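Local coordinates for phosphate transporter (Thermotoga maritima MSB8, PDB 6L85), which probably imports phosphate across the cell membrane, driven by sodium ions, as a bacterial relative of the human SLC20 carriers, at residues 105-110 and 137-142. Numbering follows the deposited sequence.
With NA (sodium ion), chain R; PO4 (phosphate ion), chain P.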
loop_
_atom_site.group_PDB
_atom_site.type_symbol
_atom_site.label_atom_id
_atom_site.label_comp_id
_atom_site.label_asym_id
_atom_site.label_seq_id
_atom_site.Cartn_x
_atom_site.Cartn_y
_atom_site.Cartn_z
ATOM N N SER B 105 -26.344 -8.290 -7.783
ATOM C CA SER B 105 -25.328 -7.553 -8.529
ATOM C C SER B 105 -25.668 -6.067 -8.559
ATOM O O SER B 105 -26.669 -5.666 -9.173
ATOM C CB SER B 105 -25.194 -8.075 -9.954
ATOM O OG SER B 105 -24.338 -7.225 -10.710
ATOM N N THR B 106 -24.814 -5.252 -7.923
ATOM C CA THR B 106 -24.939 -3.797 -7.983
ATOM C C THR B 106 -24.522 -3.271 -9.350
ATOM O O THR B 106 -24.973 -2.199 -9.760
ATOM C CB THR B 106 -24.089 -3.126 -6.869
ATOM O OG1 THR B 106 -22.684 -3.228 -7.176
ATOM C CG2 THR B 106 -24.334 -3.792 -5.492
ATOM N N THR B 107 -23.641 -3.995 -10.047
ATOM C CA THR B 107 -23.260 -3.608 -11.403
ATOM C C THR B 107 -24.433 -3.787 -12.377
ATOM O O THR B 107 -24.752 -2.879 -13.163
ATOM C CB THR B 107 -22.044 -4.429 -11.849
ATOM O OG1 THR B 107 -21.011 -4.365 -10.846
ATOM C CG2 THR B 107 -21.499 -3.962 -13.204
ATOM N N HIS B 108 -25.082 -4.961 -12.344
ATOM C CA HIS B 108 -26.270 -5.162 -13.174
ATOM C C HIS B 108 -27.308 -4.105 -12.856
ATOM O O HIS B 108 -27.943 -3.550 -13.767
ATOM C CB HIS B 108 -26.850 -6.565 -12.966
ATOM C CG HIS B 108 -25.978 -7.654 -13.506
ATOM N ND1 HIS B 108 -26.382 -8.965 -13.595
ATOM C CD2 HIS B 108 -24.717 -7.617 -13.999
ATOM C CE1 HIS B 108 -25.410 -9.693 -14.119
ATOM N NE2 HIS B 108 -24.381 -8.902 -14.357
ATOM N N SER B 109 -27.435 -3.765 -11.567
ATOM C CA SER B 109 -28.418 -2.776 -11.138
ATOM C C SER B 109 -28.126 -1.409 -11.737
ATOM O O SER B 109 -29.028 -0.751 -12.270
ATOM C CB SER B 109 -28.458 -2.701 -9.614
ATOM O OG SER B 109 -28.520 -4.009 -9.089
ATOM N N ILE B 110 -26.869 -0.949 -11.658
ATOM C CA ILE B 110 -26.626 0.422 -12.108
ATOM C C ILE B 110 -26.658 0.494 -13.640
ATOM O O ILE B 110 -27.109 1.501 -14.209
ATOM C CB ILE B 110 -25.321 1.012 -11.514
ATOM C CG1 ILE B 110 -25.252 2.523 -11.777
ATOM C CG2 ILE B 110 -24.074 0.376 -12.079
ATOM C CD1 ILE B 110 -26.275 3.335 -10.968
ATOM N N LEU B 137 -21.853 -9.676 -22.794
ATOM C CA LEU B 137 -20.983 -10.819 -23.046
ATOM C C LEU B 137 -20.060 -11.080 -21.863
ATOM O O LEU B 137 -19.844 -12.236 -21.474
ATOM C CB LEU B 137 -20.164 -10.588 -24.316
ATOM C CG LEU B 137 -19.187 -11.716 -24.649
ATOM C CD1 LEU B 137 -19.921 -13.063 -24.743
ATOM C CD2 LEU B 137 -18.425 -11.428 -25.942
ATOM N N SER B 138 -19.488 -10.016 -21.288
ATOM C CA SER B 138 -18.608 -10.203 -20.141
ATOM C C SER B 138 -19.393 -10.692 -18.934
ATOM O O SER B 138 -18.855 -11.427 -18.108
ATOM C CB SER B 138 -17.866 -8.903 -19.821
ATOM O OG SER B 138 -18.748 -7.974 -19.213
ATOM N N TRP B 139 -20.671 -10.318 -18.840
ATOM C CA TRP B 139 -21.494 -10.796 -17.737
ATOM C C TRP B 139 -21.706 -12.295 -17.822
ATOM O O TRP B 139 -21.990 -12.944 -16.804
ATOM C CB TRP B 139 -22.847 -10.096 -17.738
ATOM C CG TRP B 139 -22.799 -8.674 -17.352
ATOM C CD1 TRP B 139 -21.694 -7.959 -16.920
ATOM C CD2 TRP B 139 -23.901 -7.767 -17.325
ATOM N NE1 TRP B 139 -22.064 -6.660 -16.640
ATOM C CE2 TRP B 139 -23.407 -6.515 -16.878
ATOM C CE3 TRP B 139 -25.254 -7.883 -17.644
ATOM C CZ2 TRP B 139 -24.223 -5.396 -16.747
ATOM C CZ3 TRP B 139 -26.064 -6.772 -17.501
ATOM C CH2 TRP B 139 -25.546 -5.542 -17.062
ATOM N N VAL B 140 -21.650 -12.840 -19.039
ATOM C CA VAL B 140 -21.777 -14.283 -19.227
ATOM C C VAL B 140 -20.418 -14.978 -19.100
ATOM O O VAL B 140 -20.308 -16.052 -18.506
ATOM C CB VAL B 140 -22.438 -14.576 -20.592
ATOM C CG1 VAL B 140 -22.248 -16.014 -20.954
ATOM C CG2 VAL B 140 -23.931 -14.221 -20.570
ATOM N N VAL B 141 -19.362 -14.374 -19.643
ATOM C CA VAL B 141 -18.042 -15.010 -19.677
ATOM C C VAL B 141 -17.349 -14.974 -18.302
ATOM O O VAL B 141 -16.644 -15.925 -17.924
ATOM C CB VAL B 141 -17.185 -14.328 -20.764
ATOM C CG1 VAL B 141 -15.740 -14.776 -20.702
ATOM C CG2 VAL B 141 -17.758 -14.616 -22.136
ATOM N N SER B 142 -17.512 -13.876 -17.542
ATOM C CA SER B 142 -16.753 -13.690 -16.302
ATOM C C SER B 142 -16.972 -14.799 -15.290
ATOM O O SER B 142 -15.973 -15.329 -14.774
ATOM C CB SER B 142 -17.085 -12.327 -15.663
ATOM O OG SER B 142 -16.741 -11.273 -16.533
HETATM NA NA NA R . -18.584 -4.353 -11.214
HETATM P P PO4 P . -21.557 -6.796 -8.082
HETATM O O1 PO4 P . -21.908 -8.272 -7.908
HETATM O O2 PO4 P . -22.063 -6.235 -9.395
HETATM O O3 PO4 P . -20.038 -6.669 -8.042
HETATM O O4 PO4 P . -22.212 -5.964 -6.991
HETATM O O HOH W 1 -18.732 -2.261 -12.082
#
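A buried aromatic contact between H108 and W139 joins the start of helix 106-121 to the first half of helix 129-162, beside the phosphate and a sodium ion. No hydrogen bond crosses between the two segments. The CD2-NE2 side of the imidazole comes over one face of the indole. H108 CD2 sits 3.3 Å above the indole plane, over its centre, and H108 NE2 comes to 3.2 Å from W139 CD2. The H108 ring and the six-membered ring of W139 meet obliquely, with planes at 33°. The CB of W139 points toward helix 106-121, and the torsion (CG anti to the carbonyl carbon, chi1 -71°) lays the indole across the H108 ring. The indole N-H is satisfied by P343 O. The methyl CG2 of T107 approaches W139 NE1 more loosely, at 4.4 Å.

The other face of the H108 ring meets S105 CB. S105 is the N-cap: its OG accepts from H108 N at 2.9 Å, nearly straight at 172°. The same OG donates to phosphate O2. That oxygen also receives T107 N and T107 OG1, while T106 N and OG1 both reach O4. S345, T346 and T347 add hydroxyl bonds to the phosphate. T107 OG1 binds the sodium ion at 2.5 Å, in a site completed by N257, D258, I344 and a water. An alanine in place of W139 would probably leave P343 O without its indole donor and take away the indole from one face of H108, holding the imidazole less firmly.

Backbone N-H groups at a helix start suit an anion, and the helix dipole is likely to favour the phosphate here. The aromatic contact probably acts as a second shell: it packs on H108, whose backbone N-H is bonded to the S105 hydroxyl that also holds the phosphate.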